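Local coordinates for LRR receptor-like serine/threonine-protein kinase RGI3 (Arabidopsis thaliana, PDB 5HZ0) that acts as a plasma-membrane receptor, here its extracellular leucine-rich repeat domain, for RGF peptide hormones that maintain the root stem cell niche, at residues S192-P197 with Y214-S219; N527-E532 with N552-E557; L63-L68 with L87-L92; L357-L362 with L380-D385; L229-S234 with C253-L258. The protein carries 5 engineered substitutions. One frame throughout, in Å; residues are numbered along the deposited sequence.

Contact 1 of 5, residues S192-P197 with Y214-S219; sequences SLLSGP and YQNSIS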
# COMPACT_ATOMS: atom_id res chain seq x y z
N SER A 192 -8.55 -2.92 16.77
CA SER A 192 -9.24 -3.66 17.82
C SER A 192 -10.59 -4.15 17.31
O SER A 192 -10.82 -4.22 16.10
CB SER A 192 -9.40 -2.82 19.09
OG SER A 192 -8.20 -2.81 19.85
N LEU A 193 -11.44 -4.60 18.23
CA LEU A 193 -12.78 -5.11 17.92
C LEU A 193 -13.99 -4.18 18.14
O LEU A 193 -15.12 -4.65 18.14
CB LEU A 193 -13.01 -6.49 18.55
CG LEU A 193 -12.00 -7.53 18.03
CD1 LEU A 193 -12.29 -8.92 18.58
CD2 LEU A 193 -11.96 -7.54 16.51
N LEU A 194 -13.76 -2.90 18.41
CA LEU A 194 -14.87 -1.97 18.66
C LEU A 194 -15.97 -1.90 17.59
O LEU A 194 -15.69 -1.96 16.39
CB LEU A 194 -14.34 -0.56 18.86
CG LEU A 194 -13.38 -0.28 20.01
CD1 LEU A 194 -12.89 1.15 19.88
CD2 LEU A 194 -14.06 -0.52 21.36
N SER A 195 -17.22 -1.76 18.04
CA SER A 195 -18.36 -1.55 17.15
C SER A 195 -19.37 -0.62 17.81
O SER A 195 -19.17 -0.18 18.94
CB SER A 195 -19.04 -2.88 16.75
OG SER A 195 -18.94 -3.89 17.76
N GLY A 196 -20.46 -0.31 17.11
CA GLY A 196 -21.35 0.72 17.60
C GLY A 196 -20.78 2.11 17.32
O GLY A 196 -19.67 2.25 16.80
N PRO A 197 -21.56 3.14 17.65
CA PRO A 197 -21.19 4.54 17.39
C PRO A 197 -20.19 5.11 18.40
O PRO A 197 -20.18 4.68 19.56
CB PRO A 197 -22.52 5.28 17.52
CG PRO A 197 -23.30 4.49 18.50
CD PRO A 197 -22.91 3.03 18.24
N TYR A 214 -8.97 4.01 14.54
CA TYR A 214 -8.93 3.32 13.24
C TYR A 214 -8.89 1.78 13.30
O TYR A 214 -8.55 1.19 14.33
CB TYR A 214 -7.81 3.88 12.35
CG TYR A 214 -6.40 3.64 12.85
CD1 TYR A 214 -5.79 4.55 13.71
CD2 TYR A 214 -5.67 2.55 12.42
CE1 TYR A 214 -4.49 4.34 14.14
CE2 TYR A 214 -4.38 2.34 12.85
CZ TYR A 214 -3.79 3.24 13.71
OH TYR A 214 -2.51 3.01 14.12
N GLN A 215 -9.29 1.15 12.19
CA GLN A 215 -9.32 -0.31 12.09
C GLN A 215 -10.16 -1.02 13.15
O GLN A 215 -9.71 -1.93 13.84
CB GLN A 215 -7.91 -0.88 12.05
CG GLN A 215 -7.20 -0.55 10.76
CD GLN A 215 -5.88 -1.24 10.64
OE1 GLN A 215 -5.10 -1.27 11.59
NE2 GLN A 215 -5.61 -1.80 9.46
N ASN A 216 -11.40 -0.58 13.28
CA ASN A 216 -12.40 -1.26 14.10
C ASN A 216 -13.62 -1.40 13.23
O ASN A 216 -13.52 -1.27 12.01
CB ASN A 216 -12.74 -0.47 15.36
CG ASN A 216 -11.58 -0.38 16.32
OD1 ASN A 216 -11.28 -1.34 17.02
ND2 ASN A 216 -10.91 0.78 16.35
N SER A 217 -14.74 -1.78 13.83
CA SER A 217 -16.03 -1.83 13.15
C SER A 217 -17.01 -0.70 13.44
O SER A 217 -18.19 -0.84 13.19
CB SER A 217 -16.66 -3.22 13.24
OG SER A 217 -15.79 -4.13 12.58
N ILE A 218 -16.52 0.37 14.05
CA ILE A 218 -17.38 1.46 14.50
C ILE A 218 -18.35 1.92 13.43
O ILE A 218 -17.99 2.07 12.26
CB ILE A 218 -16.54 2.68 14.96
CG1 ILE A 218 -15.73 2.33 16.22
CG2 ILE A 218 -17.42 3.90 15.21
CD1 ILE A 218 -14.76 3.43 16.64
N SER A 219 -19.58 2.12 13.84
CA SER A 219 -20.68 2.38 12.92
C SER A 219 -21.31 3.67 13.36
O SER A 219 -20.79 4.35 14.23
CB SER A 219 -21.71 1.26 12.99
OG SER A 219 -22.42 1.31 14.22
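The side-chain oxygen OD1 of Asn-216 reaches across to the chain at Leu-194, where it accepts the backbone N of Leu-194 at 3.2 Å. The donor stands 38° above the amide carbonyl plane, and a bent, weak bond from Ser-192 N reaches the same oxygen. Asn-216 holds CG beside its backbone N (chi1 -67°), which lays the amide alongside Leu-194, both side chains running the same way with Leu-194 CB 3.8 Å from Asn-216 CG. At the other end of the amide, ND2 donates to the carbonyl oxygens of Leu-213 and Ile-189, so both polar atoms of this buried group have partners. This is the asparagine ladder of leucine-rich repeats, in which one side chain per turn of the solenoid ties its own turn to the preceding one. Nearby is Tyr-214, part of the peptide-recognition motif, whose CB points away from 192-197 and whose OH is hydrogen-bonded to the backbone of the bound peptide. Further along, backbone bonds carry the pairing: Ser-217 N to Leu-194 O at 2.7 Å and Ser-219 N to Gly-196 O at 3.0 Å. Ile-218 sends CG2 anti to its own N and CG1 beside it (chi1 -66°), a setting that directs CG1 to Leu-194 CB at 4.2 Å and brings CG2 beside the Gly-196 carbonyl. Ser-219 OG lies 3.6 Å from Gly-196 CA.

Contact 2 of 5, residues N527-E532 with N552-E557; sequences NDFSGE and NRFVGE
The plant-type half of the leucine-rich repeat, with its Ser-Gly or Val-Gly step after the asparagine, is what meets here: Asn-527 to Glu-532 run alongside Asn-552 to Gly-556, the two directions only 7° apart. The outer side of the pair is closed by a salt bridge. Arg-553 takes hold of Asp-528 side-on, NE to OD1 at 2.6 Å and NH2 to OD2 at 2.9 Å. OD1 lies in the guanidinium plane, but the two flat groups are turned 43° against each other, and NH2 meets OD2 from above the carboxylate. Asp-528 has CG anti to its backbone N (chi1 -155°), which swings the carboxylate back to the arginine although its CB starts away from 552-557; a bend at chi3 brings the guanidinium round to meet it, and Ser-530 CB lies over one guanidinium face. On the inner side the two phenylalanines run in the same direction, Phe-554 CZ reaching Phe-529 CB at 3.4 Å, while the Asn-552 amide comes up at the edge of the Phe-529 ring. Between these layers run backbone bonds, Arg-553 N to Phe-529 O at 2.7 Å and Val-555 N to Gly-531 O at 3.0 Å. Asn-552 ND2 donates to the carbonyls of Leu-549 and Leu-524. An asparagine bridging two turns, an apolar residue two places on facing inward and a glycine at positive phi two places further is the repeating pattern of plant-specific leucine-rich repeats.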
# COMPACT_ATOMS: atom_id res chain seq x y z
N ASN A 527 1.07 -10.82 -37.05
CA ASN A 527 1.97 -10.01 -37.83
C ASN A 527 2.09 -10.65 -39.20
O ASN A 527 1.28 -11.51 -39.56
CB ASN A 527 3.34 -9.88 -37.15
CG ASN A 527 3.37 -8.77 -36.10
OD1 ASN A 527 3.42 -7.60 -36.45
ND2 ASN A 527 3.35 -9.13 -34.81
N ASP A 528 3.02 -10.16 -39.99
CA ASP A 528 3.38 -10.74 -41.27
C ASP A 528 4.66 -11.59 -41.29
O ASP A 528 5.28 -11.73 -42.34
CB ASP A 528 3.31 -9.74 -42.42
CG ASP A 528 3.09 -10.41 -43.75
OD1 ASP A 528 2.35 -11.43 -43.78
OD2 ASP A 528 3.65 -9.94 -44.76
N PHE A 529 5.14 -12.02 -40.13
CA PHE A 529 6.33 -12.88 -40.09
C PHE A 529 6.25 -14.09 -41.02
O PHE A 529 5.18 -14.71 -41.21
CB PHE A 529 6.61 -13.37 -38.67
CG PHE A 529 6.99 -12.29 -37.73
CD1 PHE A 529 8.19 -11.63 -37.87
CD2 PHE A 529 6.14 -11.92 -36.70
CE1 PHE A 529 8.54 -10.63 -37.00
CE2 PHE A 529 6.48 -10.91 -35.84
CZ PHE A 529 7.69 -10.27 -35.98
N SER A 530 7.39 -14.43 -41.61
CA SER A 530 7.46 -15.48 -42.62
C SER A 530 8.71 -16.32 -42.40
O SER A 530 9.48 -16.07 -41.47
CB SER A 530 7.49 -14.88 -44.02
OG SER A 530 8.72 -14.19 -44.26
N GLY A 531 8.90 -17.31 -43.27
CA GLY A 531 10.05 -18.17 -43.18
C GLY A 531 9.93 -19.16 -42.04
O GLY A 531 8.83 -19.44 -41.54
N GLU A 532 11.06 -19.69 -41.62
CA GLU A 532 11.07 -20.75 -40.63
C GLU A 532 11.33 -20.23 -39.25
O GLU A 532 12.18 -19.37 -39.06
CB GLU A 532 12.13 -21.79 -40.96
CG GLU A 532 11.77 -22.67 -42.13
CD GLU A 532 12.80 -23.77 -42.33
OE1 GLU A 532 13.99 -23.44 -42.57
OE2 GLU A 532 12.41 -24.96 -42.25
N ASN A 552 0.62 -15.60 -38.21
CA ASN A 552 1.68 -15.14 -39.09
C ASN A 552 1.69 -16.05 -40.31
O ASN A 552 0.77 -16.82 -40.53
CB ASN A 552 3.05 -15.21 -38.39
CG ASN A 552 3.31 -14.04 -37.48
OD1 ASN A 552 3.33 -12.89 -37.91
ND2 ASN A 552 3.55 -14.32 -36.20
N ARG A 553 2.72 -15.91 -41.13
CA ARG A 553 3.00 -16.83 -42.25
C ARG A 553 4.06 -17.93 -42.06
O ARG A 553 4.68 -18.35 -43.04
CB ARG A 553 3.15 -16.08 -43.57
CG ARG A 553 1.83 -15.48 -44.03
CD ARG A 553 1.97 -14.71 -45.33
NE ARG A 553 2.88 -13.57 -45.23
CZ ARG A 553 4.05 -13.50 -45.86
NH1 ARG A 553 4.46 -14.50 -46.63
NH2 ARG A 553 4.82 -12.42 -45.73
N PHE A 554 4.41 -18.28 -40.83
CA PHE A 554 5.47 -19.26 -40.60
C PHE A 554 5.27 -20.57 -41.39
O PHE A 554 4.14 -21.06 -41.53
CB PHE A 554 5.66 -19.55 -39.11
CG PHE A 554 6.12 -18.37 -38.31
CD1 PHE A 554 7.37 -17.78 -38.55
CD2 PHE A 554 5.32 -17.85 -37.29
CE1 PHE A 554 7.80 -16.70 -37.81
CE2 PHE A 554 5.74 -16.76 -36.55
CZ PHE A 554 6.99 -16.19 -36.81
N VAL A 555 6.36 -21.09 -41.94
CA VAL A 555 6.36 -22.38 -42.64
C VAL A 555 7.42 -23.30 -42.07
O VAL A 555 8.11 -22.97 -41.10
CB VAL A 555 6.62 -22.23 -44.15
CG1 VAL A 555 5.49 -21.46 -44.84
CG2 VAL A 555 7.97 -21.56 -44.40
N GLY A 556 7.57 -24.47 -42.70
CA GLY A 556 8.50 -25.47 -42.22
C GLY A 556 7.93 -26.22 -41.03
O GLY A 556 6.72 -26.25 -40.83
N GLU A 557 8.82 -26.80 -40.23
CA GLU A 557 8.41 -27.63 -39.11
C GLU A 557 8.79 -27.00 -37.78
O GLU A 557 9.68 -26.15 -37.72
CB GLU A 557 9.03 -29.04 -39.22
CG GLU A 557 8.55 -29.82 -40.44
CD GLU A 557 9.14 -31.22 -40.52
OE1 GLU A 557 10.13 -31.50 -39.81
OE2 GLU A 557 8.62 -32.04 -41.30

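Contact 3 of 5, residues L63-L68 with L87-L92; sequences LELLDL and LKTLSL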
# COMPACT_ATOMS: atom_id res chain seq x y z
N LEU A 63 7.38 0.23 48.43
CA LEU A 63 7.52 0.34 46.98
C LEU A 63 6.61 1.40 46.36
O LEU A 63 5.42 1.51 46.67
CB LEU A 63 7.29 -1.02 46.32
CG LEU A 63 8.34 -1.37 45.27
CD1 LEU A 63 9.73 -1.08 45.79
CD2 LEU A 63 8.19 -2.83 44.88
N GLU A 64 7.21 2.18 45.47
CA GLU A 64 6.59 3.32 44.84
C GLU A 64 6.72 3.15 43.34
O GLU A 64 5.76 3.36 42.60
CB GLU A 64 7.19 4.65 45.33
CG GLU A 64 6.62 5.12 46.66
CD GLU A 64 7.43 6.22 47.34
OE1 GLU A 64 8.00 7.09 46.65
OE2 GLU A 64 7.48 6.20 48.59
N LEU A 65 7.94 2.91 42.88
CA LEU A 65 8.16 2.46 41.51
C LEU A 65 8.49 0.96 41.46
O LEU A 65 9.31 0.47 42.23
CB LEU A 65 9.27 3.27 40.84
CG LEU A 65 9.46 3.06 39.33
CD1 LEU A 65 9.85 4.37 38.64
CD2 LEU A 65 10.50 1.97 39.03
N LEU A 66 7.83 0.23 40.56
CA LEU A 66 8.26 -1.11 40.18
C LEU A 66 8.31 -1.16 38.66
O LEU A 66 7.28 -1.04 38.00
CB LEU A 66 7.30 -2.17 40.73
CG LEU A 66 7.56 -3.66 40.41
CD1 LEU A 66 8.84 -4.18 41.08
CD2 LEU A 66 6.37 -4.54 40.80
N ASP A 67 9.50 -1.30 38.08
CA ASP A 67 9.59 -1.48 36.64
C ASP A 67 10.30 -2.78 36.30
O ASP A 67 11.52 -2.92 36.49
CB ASP A 67 10.31 -0.29 35.99
CG ASP A 67 10.61 -0.52 34.52
OD1 ASP A 67 9.85 -1.23 33.84
OD2 ASP A 67 11.62 0.01 34.02
N LEU A 68 9.52 -3.75 35.84
CA LEU A 68 10.03 -5.03 35.37
C LEU A 68 10.06 -5.17 33.85
O LEU A 68 10.26 -6.26 33.31
CB LEU A 68 9.31 -6.18 36.07
CG LEU A 68 9.65 -6.14 37.57
CD1 LEU A 68 8.78 -7.12 38.36
CD2 LEU A 68 11.12 -6.44 37.80
N LEU A 87 2.46 2.27 45.63
CA LEU A 87 2.95 2.25 44.25
C LEU A 87 2.34 3.37 43.41
O LEU A 87 1.12 3.49 43.32
CB LEU A 87 2.61 0.90 43.61
CG LEU A 87 3.64 0.30 42.66
CD1 LEU A 87 4.91 -0.04 43.41
CD2 LEU A 87 3.06 -0.93 41.97
N LYS A 88 3.18 4.25 42.88
CA LYS A 88 2.74 5.24 41.90
C LYS A 88 3.10 4.89 40.45
O LYS A 88 2.55 5.44 39.50
CB LYS A 88 3.25 6.64 42.29
CG LYS A 88 2.70 7.14 43.62
CD LYS A 88 3.34 8.48 44.04
CE LYS A 88 2.94 9.64 43.13
NZ LYS A 88 4.07 10.61 42.93
N THR A 89 4.00 3.94 40.29
CA THR A 89 4.37 3.50 38.96
C THR A 89 4.47 1.99 38.99
O THR A 89 5.14 1.42 39.85
CB THR A 89 5.72 4.05 38.49
OG1 THR A 89 5.62 5.46 38.32
CG2 THR A 89 6.12 3.42 37.15
N LEU A 90 3.79 1.36 38.05
CA LEU A 90 3.96 -0.06 37.82
C LEU A 90 4.23 -0.20 36.32
O LEU A 90 3.33 0.04 35.52
CB LEU A 90 2.68 -0.79 38.22
CG LEU A 90 2.53 -2.30 37.95
CD1 LEU A 90 3.58 -3.09 38.72
CD2 LEU A 90 1.13 -2.78 38.30
N SER A 91 5.45 -0.58 35.94
CA SER A 91 5.72 -0.92 34.54
C SER A 91 5.99 -2.41 34.36
O SER A 91 7.07 -2.91 34.70
CB SER A 91 6.91 -0.13 34.00
OG SER A 91 6.78 1.25 34.26
N LEU A 92 5.01 -3.12 33.83
CA LEU A 92 5.17 -4.53 33.44
C LEU A 92 5.30 -4.81 31.93
O LEU A 92 5.41 -5.96 31.51
CB LEU A 92 4.09 -5.39 34.08
CG LEU A 92 4.15 -5.30 35.60
CD1 LEU A 92 3.03 -6.10 36.25
CD2 LEU A 92 5.51 -5.74 36.12
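Two neighbouring parallel strands, Leu-65 to Asp-67 and Thr-89 to Ser-91, pair on the inner, concave surface of the leucine-rich repeat solenoid. Their axes approach to 4.7 Å and run within 6° of each other. The backbone ladder alternates regularly: Leu-66 N gives to Thr-89 O at 3.0 Å, Ser-91 N to Leu-66 O, and Leu-68 N to Ser-91 O. Before the strands proper, Glu-64 O accepts both Lys-88 N (2.7 Å) and Thr-89 N (3.0 Å). On one face Leu-66 and Leu-90 lean the same way, Leu-66 CD2 meeting Leu-90 CD1 at 3.8 Å; just beyond the strand ends Leu-68 CB meets Leu-92 CD2 at 3.8 Å. Leu-87 CD1 packs against Leu-63 CB and Leu-66 CB, extending this row into the core. On the other face Leu-65 lies alongside Thr-89, which places its methyl CG2 anti to the backbone N (OG1 chi1 -67°), a setting that puts the methyl against Leu-65 CG. Asp-67 leans toward Ser-91, but its OD1 bonds Ser-69 OG. The pair is flanked by strand 41-45, which Leu-65 and Leu-68 touch, and by strand 113-115, met by Thr-89, Leu-90 and Ser-91.

Contact 4 of 5, residues L357-L362 with L380-D385; sequences LSYNSL and LLLSND
Asn-384, Ser-358 and Tyr-359 are the three residues most buried by the contact that joins residues 357-362 to 380-385. Asn-384 keeps CG beside its backbone N (chi1 -81°), and its amide then lies alongside Leu-362. From there ND2 donates to Leu-381 O at 2.9 Å in its own turn and, weakly, to Leu-357 O at 3.3 Å in the turn before; OD1 takes a weak bond from Leu-362 N. Leu-357 O also accepts Asn-360 ND2, the equivalent asparagine one repeat earlier, which is how the ladder of leucine-rich repeats propagates. Ser-358 packs with CB and OG against Leu-382 CG, and its hydroxyl finds a hydrogen bond with Asp-356. Tyr-359, at left-handed backbone angles, bonds its N to Leu-382 O at 2.9 Å. Its ring crosses Leu-382 obliquely, Tyr-359 CE2 meeting Leu-382 CD1 at 3.6 Å, while Tyr-359 CD1 lies 3.5 Å from Ser-383 OG. Tyr-359 and Leu-382 belong to the peptide-recognition motifs and, with Ser-358 and Leu-380, touch polar side chains of the bound hormone. Replacing this tyrosine with an alanine would probably leave Leu-382 CD1 without its ring neighbour and strip away packing against the peptide. The chemistry is therefore divided: amides and carbonyls link one turn to the next, whereas ring, methyl and hydroxyl groups form a mixed surface suited to a peptide.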
# COMPACT_ATOMS: atom_id res chain seq x y z
N LEU A 357 -4.50 11.65 -10.65
CA LEU A 357 -5.84 12.04 -11.10
C LEU A 357 -6.63 10.98 -11.92
O LEU A 357 -7.64 11.30 -12.56
CB LEU A 357 -5.80 13.40 -11.80
CG LEU A 357 -5.18 14.49 -10.91
CD1 LEU A 357 -5.06 15.81 -11.64
CD2 LEU A 357 -5.96 14.65 -9.61
N SER A 358 -6.13 9.74 -11.97
CA SER A 358 -6.71 8.70 -12.85
C SER A 358 -8.18 8.42 -12.57
O SER A 358 -8.69 8.73 -11.50
CB SER A 358 -5.98 7.35 -12.70
OG SER A 358 -4.57 7.45 -12.91
N TYR A 359 -8.85 7.86 -13.57
CA TYR A 359 -10.25 7.45 -13.44
C TYR A 359 -11.15 8.62 -13.08
O TYR A 359 -11.84 8.63 -12.05
CB TYR A 359 -10.41 6.31 -12.41
CG TYR A 359 -9.71 5.03 -12.80
CD1 TYR A 359 -10.24 4.19 -13.79
CD2 TYR A 359 -8.54 4.64 -12.17
CE1 TYR A 359 -9.59 3.02 -14.15
CE2 TYR A 359 -7.90 3.49 -12.52
CZ TYR A 359 -8.42 2.68 -13.50
OH TYR A 359 -7.76 1.52 -13.82
N ASN A 360 -11.18 9.58 -13.99
CA ASN A 360 -12.12 10.68 -13.95
C ASN A 360 -12.56 11.00 -15.36
O ASN A 360 -12.31 10.25 -16.31
CB ASN A 360 -11.48 11.92 -13.32
CG ASN A 360 -11.36 11.82 -11.81
OD1 ASN A 360 -12.35 11.99 -11.11
ND2 ASN A 360 -10.15 11.56 -11.31
N SER A 361 -13.26 12.12 -15.49
CA SER A 361 -13.65 12.68 -16.76
C SER A 361 -12.81 13.85 -17.29
O SER A 361 -13.28 14.60 -18.14
CB SER A 361 -15.12 12.98 -16.78
OG SER A 361 -15.78 11.76 -16.97
N LEU A 362 -11.64 14.07 -16.71
CA LEU A 362 -10.80 15.19 -17.12
C LEU A 362 -10.60 15.26 -18.63
O LEU A 362 -10.34 14.25 -19.28
CB LEU A 362 -9.45 15.11 -16.40
CG LEU A 362 -9.59 15.11 -14.88
CD1 LEU A 362 -8.29 14.68 -14.21
CD2 LEU A 362 -10.07 16.48 -14.42
N LEU A 380 0.14 10.34 -12.64
CA LEU A 380 -0.83 9.33 -13.07
C LEU A 380 -2.13 10.00 -13.44
O LEU A 380 -2.89 10.46 -12.59
CB LEU A 380 -1.05 8.35 -11.93
CG LEU A 380 0.26 7.88 -11.31
CD1 LEU A 380 0.04 7.22 -9.96
CD2 LEU A 380 1.01 6.94 -12.26
N LEU A 381 -2.32 10.08 -14.76
CA LEU A 381 -3.48 10.66 -15.43
C LEU A 381 -4.37 9.63 -16.18
O LEU A 381 -5.19 10.00 -17.02
CB LEU A 381 -3.05 11.81 -16.34
CG LEU A 381 -2.26 12.97 -15.71
CD1 LEU A 381 -2.06 14.05 -16.75
CD2 LEU A 381 -2.94 13.54 -14.48
N LEU A 382 -4.09 8.35 -15.96
CA LEU A 382 -4.71 7.29 -16.74
C LEU A 382 -6.24 7.25 -16.66
O LEU A 382 -6.83 7.72 -15.69
CB LEU A 382 -4.08 5.91 -16.44
CG LEU A 382 -4.24 5.20 -15.10
CD1 LEU A 382 -5.51 4.34 -15.03
CD2 LEU A 382 -3.03 4.35 -14.83
N SER A 383 -6.87 6.75 -17.71
CA SER A 383 -8.34 6.70 -17.78
C SER A 383 -9.05 8.05 -17.55
O SER A 383 -9.64 8.29 -16.50
CB SER A 383 -8.93 5.63 -16.87
OG SER A 383 -10.34 5.74 -16.88
N ASN A 384 -8.97 8.92 -18.54
CA ASN A 384 -9.71 10.16 -18.53
C ASN A 384 -10.10 10.43 -19.97
O ASN A 384 -10.04 9.52 -20.80
CB ASN A 384 -8.85 11.31 -17.99
CG ASN A 384 -8.81 11.34 -16.47
OD1 ASN A 384 -9.76 11.77 -15.84
ND2 ASN A 384 -7.70 10.90 -15.88
N ASP A 385 -10.58 11.63 -20.24
CA ASP A 385 -10.84 12.10 -21.61
C ASP A 385 -9.76 12.98 -22.22
O ASP A 385 -10.05 13.78 -23.10
CB ASP A 385 -12.24 12.69 -21.80
CG ASP A 385 -12.69 12.64 -23.26
OD1 ASP A 385 -12.28 11.69 -23.96
OD2 ASP A 385 -13.42 13.55 -23.71

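Contact 5 of 5, residues L229-S234 with C253-L258; sequences LKKLQS and CPELWL
Residues 229-234 and 253-258 each open with a type I turn, Leu-229 to Leu-232 and Cys-253 to Leu-256, and then run side by side into a parallel bridge between Ser-234 and Leu-258. The pivot is the carbonyl of Gln-233, whose oxygen accepts two backbone donors, Trp-257 N at 2.9 Å on a lone pair and Leu-258 N at 3.3 Å almost in line with the C=O bond. Inside, Leu-232 and Leu-256 lean the same way: both carry CG anti to the backbone N (Leu-256 chi1 -167°), a shared setting that lets Leu-256 CD1 reach Leu-232 CG at 3.9 Å. Leu-232 CD2 also touches Cys-253 SG at 4.2 Å. On the other side Gln-233 crosses Glu-255, amide and carboxylate planes 66° apart, with a weak, bent bond from NE2 to OE1 at 3.1 Å. Lys-231 does not join them but forms its salt bridge with Glu-207. Trp-257 swings its indole back to Gln-233, Trp-257 CD1 resting 3.7 Å from Gln-233 CB, while Leu-258 CB lies over one ring face toward the rim. With a serine at Trp-257, Gln-233 CB would probably lose its apolar cover and Leu-258 CB the ring beneath it. The chemistry implies a division of labour: a single carbonyl sets the start of the strand pairing, leucine and cysteine side chains pack on the interior side, and on the polar side the bond between Gln-233 and Glu-255 is weak and bent.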
# COMPACT_ATOMS: atom_id res chain seq x y z
N LEU A 229 -14.32 20.34 20.47
CA LEU A 229 -13.05 20.06 21.13
C LEU A 229 -11.99 21.02 20.55
O LEU A 229 -11.46 20.81 19.45
CB LEU A 229 -12.65 18.60 20.86
CG LEU A 229 -13.60 17.49 21.35
CD1 LEU A 229 -13.01 16.10 21.15
CD2 LEU A 229 -13.98 17.67 22.80
N LYS A 230 -11.62 22.03 21.34
CA LYS A 230 -10.80 23.14 20.83
C LYS A 230 -9.31 22.83 20.75
O LYS A 230 -8.59 23.50 20.02
CB LYS A 230 -11.01 24.43 21.63
CG LYS A 230 -12.46 24.91 21.73
CD LYS A 230 -13.19 24.95 20.37
CE LYS A 230 -14.65 25.39 20.55
NZ LYS A 230 -15.56 25.05 19.42
N LYS A 231 -8.85 21.81 21.48
CA LYS A 231 -7.45 21.41 21.44
C LYS A 231 -7.15 20.26 20.48
O LYS A 231 -6.00 19.83 20.37
CB LYS A 231 -6.93 21.03 22.84
CG LYS A 231 -7.30 21.98 23.97
CD LYS A 231 -6.60 23.30 23.85
CE LYS A 231 -6.76 24.10 25.13
NZ LYS A 231 -6.21 23.35 26.31
N LEU A 232 -8.18 19.75 19.80
CA LEU A 232 -8.04 18.60 18.89
C LEU A 232 -6.97 18.78 17.81
O LEU A 232 -6.95 19.78 17.10
CB LEU A 232 -9.38 18.30 18.22
CG LEU A 232 -9.52 16.98 17.44
CD1 LEU A 232 -9.30 15.82 18.38
CD2 LEU A 232 -10.89 16.88 16.76
N GLN A 233 -6.08 17.81 17.68
CA GLN A 233 -4.98 17.91 16.72
C GLN A 233 -5.07 16.82 15.65
O GLN A 233 -5.02 17.10 14.45
CB GLN A 233 -3.61 17.92 17.41
CG GLN A 233 -3.54 18.88 18.60
CD GLN A 233 -2.13 19.11 19.14
OE1 GLN A 233 -1.16 18.59 18.60
NE2 GLN A 233 -2.03 19.88 20.21
N SER A 234 -5.09 15.57 16.08
CA SER A 234 -5.14 14.49 15.11
C SER A 234 -6.36 13.59 15.32
O SER A 234 -6.67 13.16 16.43
CB SER A 234 -3.84 13.68 15.13
OG SER A 234 -3.62 13.15 16.42
N CYS A 253 -11.93 23.65 14.98
CA CYS A 253 -10.84 23.08 15.76
C CYS A 253 -9.53 23.63 15.22
O CYS A 253 -8.92 23.06 14.31
CB CYS A 253 -10.85 21.55 15.65
SG CYS A 253 -12.37 20.75 16.27
N PRO A 254 -9.10 24.78 15.76
CA PRO A 254 -7.99 25.57 15.21
C PRO A 254 -6.70 24.78 15.12
O PRO A 254 -5.88 25.09 14.27
CB PRO A 254 -7.84 26.73 16.21
CG PRO A 254 -9.10 26.79 16.93
CD PRO A 254 -9.61 25.38 17.01
N GLU A 255 -6.53 23.77 15.97
CA GLU A 255 -5.27 23.04 16.02
C GLU A 255 -5.23 21.78 15.19
O GLU A 255 -4.27 21.02 15.27
CB GLU A 255 -4.89 22.69 17.46
CG GLU A 255 -4.74 23.89 18.37
CD GLU A 255 -4.15 23.50 19.71
OE1 GLU A 255 -3.90 22.29 19.92
OE2 GLU A 255 -3.92 24.40 20.55
N LEU A 256 -6.25 21.52 14.39
CA LEU A 256 -6.36 20.22 13.77
C LEU A 256 -5.42 20.15 12.58
O LEU A 256 -5.56 20.87 11.60
CB LEU A 256 -7.81 20.05 13.31
CG LEU A 256 -8.37 18.70 12.88
CD1 LEU A 256 -8.00 17.62 13.88
CD2 LEU A 256 -9.89 18.84 12.77
N TRP A 257 -4.40 19.31 12.68
CA TRP A 257 -3.44 19.19 11.58
C TRP A 257 -3.56 17.93 10.73
O TRP A 257 -3.09 17.90 9.59
CB TRP A 257 -2.01 19.37 12.11
CG TRP A 257 -1.52 18.21 12.92
CD1 TRP A 257 -1.68 18.02 14.26
CD2 TRP A 257 -0.78 17.09 12.44
NE1 TRP A 257 -1.07 16.86 14.64
CE2 TRP A 257 -0.51 16.27 13.54
CE3 TRP A 257 -0.30 16.72 11.19
CZ2 TRP A 257 0.21 15.09 13.42
CZ3 TRP A 257 0.42 15.56 11.08
CH2 TRP A 257 0.67 14.76 12.19
N LEU A 258 -4.23 16.92 11.27
CA LEU A 258 -4.40 15.64 10.57
C LEU A 258 -5.85 15.16 10.70
O LEU A 258 -6.41 15.12 11.80
CB LEU A 258 -3.40 14.58 11.06
CG LEU A 258 -3.59 13.10 10.62
CD1 LEU A 258 -3.89 12.94 9.13
CD2 LEU A 258 -2.39 12.24 10.97

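From the N terminus the contacts come in the order contact 3, contact 1, contact 5, contact 4 and contact 2, each closing its loop before the next opens, so none nests in or crosses another. Every loop spans about one repeat and ties a turn of the solenoid to its successor. Contacts 3 and 5 join the strand side, the former along paired strands and the latter at the turns leading into strands 234-236 and 258-260; contacts 1, 4 and 2 fasten the segments at and just beyond the ends of the concave-face strands. Contacts 1 and 5 are near neighbours, their nearest atoms about 9 Å apart, whereas the centres of contacts 3 and 2 are about 83 Å apart, on opposite sides of the chain's centre.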